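Local coordinates for protein kynurenine formamidase (Bacillus anthracis, PDB 4CO9) that hydrolyses N-formyl-L-kynurenine to L-kynurenine and formate, using two zinc ions per subunit, in the breakdown of tryptophan, at residues E37-G40 against S41-V44; S50-T53 against G54-D58. One frame throughout, in Å; residues are numbered along the deposited sequence.

Contact 1. Residues E37-G40 against S41-V44. With MG (magnesium ion), chain Q.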
ATOM      1  N   GLU C  37      -0.591 -13.991 -24.365  1.00 14.49           N
ATOM      2  CA  GLU C  37      -0.832 -14.659 -25.655  1.00 16.87           C
ATOM      3  C   GLU C  37      -1.614 -13.755 -26.599  1.00 15.90           C
ATOM      4  O   GLU C  37      -1.260 -13.616 -27.763  1.00 15.00           O
ATOM      5  CB  GLU C  37      -1.597 -15.951 -25.438  1.00 19.80           C
ATOM      6  CG  GLU C  37      -1.643 -16.891 -26.613  1.00 23.42           C
ATOM      7  CD  GLU C  37      -2.643 -18.021 -26.412  1.00 27.69           C
ATOM      8  OE1 GLU C  37      -3.038 -18.296 -25.251  1.00 30.09           O
ATOM      9  OE2 GLU C  37      -3.040 -18.652 -27.416  1.00 33.33           O
ATOM     10  N   GLU C  38      -2.644 -13.105 -26.072  1.00 15.61           N
ATOM     11  CA  GLU C  38      -3.447 -12.151 -26.851  1.00 15.42           C
ATOM     12  C   GLU C  38      -2.706 -10.859 -27.216  1.00 14.69           C
ATOM     13  O   GLU C  38      -2.778 -10.415 -28.366  1.00 15.17           O
ATOM     14  CB  GLU C  38      -4.769 -11.837 -26.128  1.00 15.83           C
ATOM     15  CG  GLU C  38      -5.683 -13.086 -25.995  1.00 16.12           C
ATOM     16  CD  GLU C  38      -6.789 -12.956 -24.993  1.00 16.63           C
ATOM     17  OE1 GLU C  38      -6.670 -12.220 -23.988  1.00 16.52           O
ATOM     18  OE2 GLU C  38      -7.796 -13.643 -25.238  1.00 17.80           O
ATOM     19  N   SER C  39      -2.018 -10.258 -26.257  1.00 13.29           N
ATOM     20  CA  SER C  39      -1.365  -8.970 -26.465  1.00 13.02           C
ATOM     21  C   SER C  39      -0.038  -9.102 -27.218  1.00 12.76           C
ATOM     22  O   SER C  39       0.434  -8.140 -27.797  1.00 12.19           O
ATOM     23  CB  SER C  39      -1.081  -8.276 -25.122  1.00 12.50           C
ATOM     24  OG  SER C  39      -0.059  -8.940 -24.391  1.00 11.85           O
ATOM     25  N   GLY C  40       0.595 -10.265 -27.107  1.00 12.84           N
ATOM     26  CA  GLY C  40       1.932 -10.462 -27.620  1.00 13.14           C
ATOM     27  C   GLY C  40       3.045  -9.973 -26.708  1.00 13.55           C
ATOM     28  O   GLY C  40       4.197  -9.972 -27.110  1.00 14.29           O
ATOM     29  N   SER C  41       2.747  -9.547 -25.479  1.00 13.20           N
ATOM     30  CA  SER C  41       3.825  -9.137 -24.583  1.00 13.24           C
ATOM     31  C   SER C  41       3.522  -9.219 -23.100  1.00 12.15           C
ATOM     32  O   SER C  41       4.379  -9.639 -22.332  1.00 11.69           O
ATOM     33  CB  SER C  41       4.370  -7.740 -24.923  1.00 14.53           C
ATOM     34  OG  SER C  41       3.440  -6.741 -24.670  1.00 16.72           O
ATOM     35  N   VAL C  42       2.316  -8.821 -22.699  1.00 10.95           N
ATOM     36  CA  VAL C  42       1.990  -8.662 -21.284  1.00 10.67           C
ATOM     37  C   VAL C  42       0.598  -9.186 -20.913  1.00 10.65           C
ATOM     38  O   VAL C  42      -0.332  -9.244 -21.745  1.00 10.72           O
ATOM     39  CB  VAL C  42       2.055  -7.178 -20.874  1.00 10.64           C
ATOM     40  CG1 VAL C  42       3.489  -6.701 -20.891  1.00 10.60           C
ATOM     41  CG2 VAL C  42       1.185  -6.310 -21.803  1.00 10.76           C
ATOM     42  N   ASN C  43       0.482  -9.598 -19.659  1.00 10.55           N
ATOM     43  CA  ASN C  43      -0.804  -9.842 -19.034  1.00 10.63           C
ATOM     44  C   ASN C  43      -1.346  -8.524 -18.497  1.00 11.42           C
ATOM     45  O   ASN C  43      -0.716  -7.898 -17.681  1.00 10.85           O
ATOM     46  CB  ASN C  43      -0.645 -10.886 -17.933  1.00 10.26           C
ATOM     47  CG  ASN C  43      -0.316 -12.257 -18.496  1.00  9.92           C
ATOM     48  OD1 ASN C  43      -1.077 -12.788 -19.303  1.00  9.49           O
ATOM     49  ND2 ASN C  43       0.831 -12.799 -18.130  1.00  9.79           N
ATOM     50  N   VAL C  44      -2.506  -8.114 -19.003  1.00 12.67           N
ATOM     51  CA  VAL C  44      -3.089  -6.829 -18.652  1.00 13.74           C
ATOM     52  C   VAL C  44      -4.271  -7.089 -17.747  1.00 13.75           C
ATOM     53  O   VAL C  44      -5.259  -7.714 -18.149  1.00 14.86           O
ATOM     54  CB  VAL C  44      -3.507  -6.055 -19.907  1.00 14.39           C
ATOM     55  CG1 VAL C  44      -4.214  -4.754 -19.527  1.00 15.03           C
ATOM     56  CG2 VAL C  44      -2.259  -5.767 -20.739  1.00 14.87           C
TER
HETATM   57 MG    MG Q1210       5.763 -11.140 -27.726  1.00 27.94          MG
HETATM   58  O   HOH W   1       6.159  -9.416 -29.091  1.00 22.86           O
HETATM   59  O   HOH W   2       6.927 -10.086 -25.948  1.00 19.57           O
HETATM   60  O   HOH W   3       7.776 -11.718 -28.372  1.00 21.14           O
HETATM   61  O   HOH W   4       5.343 -12.758 -26.462  1.00 16.90           O
HETATM   62  O   HOH W   5       4.856 -11.736 -29.448  1.00 20.43           O
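Ser-39 OG is the polar atom on which this turn closes. It donates to Val-42 O over 2.7 Å, meeting the carbonyl on a lone pair and in its plane, with a C=O...OG angle of 125°. The same oxygen accepts the backbone N-H of Ser-41 at 3.1 Å from N to OG, nearly straight at 165°. OG also makes a weak hydrogen bond with Ser-35 O. Ser-39 is the last residue of helix 36-39. Its OG sits between its own backbone N and carbonyl carbon (chi1 70°). This rotamer brings OG within bonding distance of Ser-41 N and Val-42 O. A methyl of Val-42, CG2, lies alongside at 3.9 Å from Ser-39 OG.

Gly-40 makes the turn. It is the first residue to leave the helix and has positive phi. At these backbone angles a CB would be jammed against the carbonyl oxygen of Ser-39. Gly-40 O binds a magnesium ion at 2.0 Å. Five waters complete an octahedral shell round the metal.

Asn-43 OD1 accepts a hydrogen bond from Lys-36 N, at the start of helix 36-39. Its ND2 hydrogen-bonds to Phe-61 O and Asn-65 OD1 of the second subunit, and its O weakly to ND1 of that subunit's His-62, the probable proton donor/acceptor. The turn connects strands 29-34 and 44-50, an arm that reaches the other subunit. One hydroxyl, as donor and acceptor, ties the helix end to the following backbone and probably helps fix the path into strand 44-50.

Contact 2. Residues S50-T53 against G54-D58. With ZN (zinc ion), chain P; ZN (zinc ion), chain O.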
ATOM      1  N   SER C  50     -14.246  -2.572  -3.474  1.00  7.91           N
ATOM      2  CA  SER C  50     -14.600  -1.589  -2.455  1.00  7.75           C
ATOM      3  C   SER C  50     -13.339  -1.199  -1.713  1.00  7.48           C
ATOM      4  O   SER C  50     -12.472  -2.033  -1.487  1.00  7.37           O
ATOM      5  CB  SER C  50     -15.601  -2.137  -1.449  1.00  7.78           C
ATOM      6  OG  SER C  50     -15.778  -1.222  -0.369  1.00  7.72           O
ATOM      7  N   ILE C  51     -13.257   0.066  -1.323  1.00  7.52           N
ATOM      8  CA  ILE C  51     -12.206   0.581  -0.438  1.00  7.49           C
ATOM      9  C   ILE C  51     -12.078  -0.250   0.861  1.00  7.86           C
ATOM     10  O   ILE C  51     -10.957  -0.525   1.364  1.00  8.09           O
ATOM     11  CB  ILE C  51     -12.524   2.063  -0.145  1.00  7.32           C
ATOM     12  CG1 ILE C  51     -12.312   2.903  -1.431  1.00  7.18           C
ATOM     13  CG2 ILE C  51     -11.676   2.583   1.009  1.00  7.25           C
ATOM     14  CD1 ILE C  51     -10.863   3.017  -1.928  1.00  7.12           C
ATOM     15  N   HIS C  52     -13.220  -0.684   1.373  1.00  8.12           N
ATOM     16  CA  HIS C  52     -13.270  -1.340   2.674  1.00  8.48           C
ATOM     17  C   HIS C  52     -13.285  -2.850   2.496  1.00  8.66           C
ATOM     18  O   HIS C  52     -14.200  -3.545   2.928  1.00  9.60           O
ATOM     19  CB  HIS C  52     -14.495  -0.830   3.444  1.00  8.59           C
ATOM     20  CG  HIS C  52     -14.525   0.664   3.575  1.00  8.50           C
ATOM     21  ND1 HIS C  52     -14.086   1.330   4.701  1.00  8.59           N
ATOM     22  CD2 HIS C  52     -14.909   1.620   2.701  1.00  8.42           C
ATOM     23  CE1 HIS C  52     -14.192   2.634   4.516  1.00  8.63           C
ATOM     24  NE2 HIS C  52     -14.691   2.835   3.309  1.00  8.57           N
ATOM     25  N   THR C  53     -12.249  -3.356   1.846  1.00  8.36           N
ATOM     26  CA  THR C  53     -12.078  -4.778   1.607  1.00  8.03           C
ATOM     27  C   THR C  53     -10.726  -5.156   2.148  1.00  7.51           C
ATOM     28  O   THR C  53      -9.746  -4.494   1.860  1.00  7.53           O
ATOM     29  CB  THR C  53     -12.098  -5.090   0.093  1.00  8.20           C
ATOM     30  OG1 THR C  53     -13.294  -4.568  -0.464  1.00  8.12           O
ATOM     31  CG2 THR C  53     -12.035  -6.592  -0.188  1.00  8.26           C
ATOM     32  N   GLY C  54     -10.673  -6.256   2.889  1.00  7.22           N
ATOM     33  CA  GLY C  54      -9.430  -6.736   3.437  1.00  6.96           C
ATOM     34  C   GLY C  54      -8.890  -5.745   4.433  1.00  6.81           C
ATOM     35  O   GLY C  54      -9.636  -4.939   5.000  1.00  6.81           O
ATOM     36  N   THR C  55      -7.580  -5.774   4.613  1.00  6.71           N
ATOM     37  CA  THR C  55      -6.908  -4.905   5.553  1.00  6.75           C
ATOM     38  C   THR C  55      -6.873  -3.506   4.953  1.00  6.72           C
ATOM     39  O   THR C  55      -6.379  -3.316   3.840  1.00  6.38           O
ATOM     40  CB  THR C  55      -5.493  -5.434   5.824  1.00  6.85           C
ATOM     41  OG1 THR C  55      -5.589  -6.808   6.219  1.00  6.82           O
ATOM     42  CG2 THR C  55      -4.824  -4.648   6.928  1.00  6.94           C
ATOM     43  N   HIS C  56      -7.395  -2.519   5.678  1.00  6.64           N
ATOM     44  CA  HIS C  56      -7.515  -1.193   5.118  1.00  6.95           C
ATOM     45  C   HIS C  56      -7.665  -0.138   6.201  1.00  7.08           C
ATOM     46  O   HIS C  56      -7.932  -0.462   7.362  1.00  6.89           O
ATOM     47  CB  HIS C  56      -8.734  -1.138   4.190  1.00  7.07           C
ATOM     48  CG  HIS C  56     -10.032  -1.192   4.916  1.00  7.27           C
ATOM     49  ND1 HIS C  56     -10.599  -2.378   5.329  1.00  7.39           N
ATOM     50  CD2 HIS C  56     -10.870  -0.208   5.317  1.00  7.28           C
ATOM     51  CE1 HIS C  56     -11.747  -2.124   5.927  1.00  7.49           C
ATOM     52  NE2 HIS C  56     -11.928  -0.817   5.939  1.00  7.48           N
ATOM     53  N   ILE C  57      -7.513   1.115   5.804  1.00  7.23           N
ATOM     54  CA  ILE C  57      -7.691   2.239   6.706  1.00  7.51           C
ATOM     55  C   ILE C  57      -8.883   3.076   6.255  1.00  7.81           C
ATOM     56  O   ILE C  57      -9.174   3.159   5.058  1.00  7.52           O
ATOM     57  CB  ILE C  57      -6.403   3.101   6.834  1.00  7.58           C
ATOM     58  CG1 ILE C  57      -6.020   3.790   5.513  1.00  7.79           C
ATOM     59  CG2 ILE C  57      -5.261   2.238   7.337  1.00  7.50           C
ATOM     60  CD1 ILE C  57      -6.556   5.215   5.378  1.00  7.97           C
ATOM     61  N   ASP C  58      -9.555   3.688   7.227  1.00  7.99           N
ATOM     62  CA  ASP C  58     -10.668   4.605   6.980  1.00  8.37           C
ATOM     63  C   ASP C  58     -10.187   6.053   7.020  1.00  8.82           C
ATOM     64  O   ASP C  58      -9.410   6.426   7.896  1.00  8.81           O
ATOM     65  CB  ASP C  58     -11.726   4.497   8.061  1.00  8.48           C
ATOM     66  CG  ASP C  58     -12.441   3.181   8.075  1.00  8.72           C
ATOM     67  OD1 ASP C  58     -12.342   2.389   7.119  1.00  8.41           O
ATOM     68  OD2 ASP C  58     -13.121   2.936   9.096  1.00  9.54           O
TER
HETATM   69 ZN    ZN P 402     -13.462   0.692   6.701  1.00 22.07          ZN
HETATM   70 ZN    ZN O 401     -14.471   1.530   9.515  1.00 23.31          ZN
HETATM   71  O   HOH W   6      -6.893  -4.778   1.635  1.00  7.17           O
HETATM   72  O   HOH W   7     -15.215   1.133   7.672  1.00  9.58           O
HETATM   73  O   HOH W   8     -16.432  -0.039   9.836  1.00 18.80           O
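His-52 ND1, His-56 NE2 and Asp-58 OD1 meet on one zinc ion (chain P), at 2.2, 2.3 and 2.1 Å from the metal. Glu-175 and water 7 complete its shell. Asp-58 bridges: its OD2 binds the second zinc (chain O) at 2.0 Å. Water 7 also joins the two metals, and the second is held by His-163, Glu-175 and, more distantly, water 8.

The two imidazoles stand nearly perpendicular, with planes at 83°. Asp-58 OD1 lies at the edge of the His-52 ring, near its plane. His-56 CG lies between its backbone N and carbonyl carbon (chi1 71°). This brings the ring face against His-52 CA, 3.6 Å from the centroid, in a CH-pi contact.

In the second shell, His-56 ND1 donates to Gly-54 O at 2.8 Å, almost straight at 175° and in the ring plane. His-52 NE2 is hydrogen-bonded to Asp-200 OD2. Ser-50 OG accepts the backbone N-H of His-52, an ST turn.

The run His-Thr-Gly-Thr-His-Ile-Asp is consistent with the Cyclase family's metal-binding motif. Each histidine gives one nitrogen to zinc and the other to an oxygen acceptor, probably making both stronger ligands. The shared water may supply the nucleophile.

In the fold
The two contacts lie near opposite ends of strand 44-50. Contact 1 precedes it, at the far end of a protruding arm about 35 Å from the centre of the chain. Contact 2 follows it, buried about 7 Å from that centre, and leads into strand 56-58 of the main sheet. Their centres are 30 Å apart and they do not touch. Both bind metal, but differently. At 37-44 one backbone carbonyl holds a largely hydrated magnesium ion, away from the annotated sites of its own chain. At 50-58 three side chains supply part of the catalytic zinc centre. Both also meet the second subunit, so the arm and the active-site loop share in the dimer.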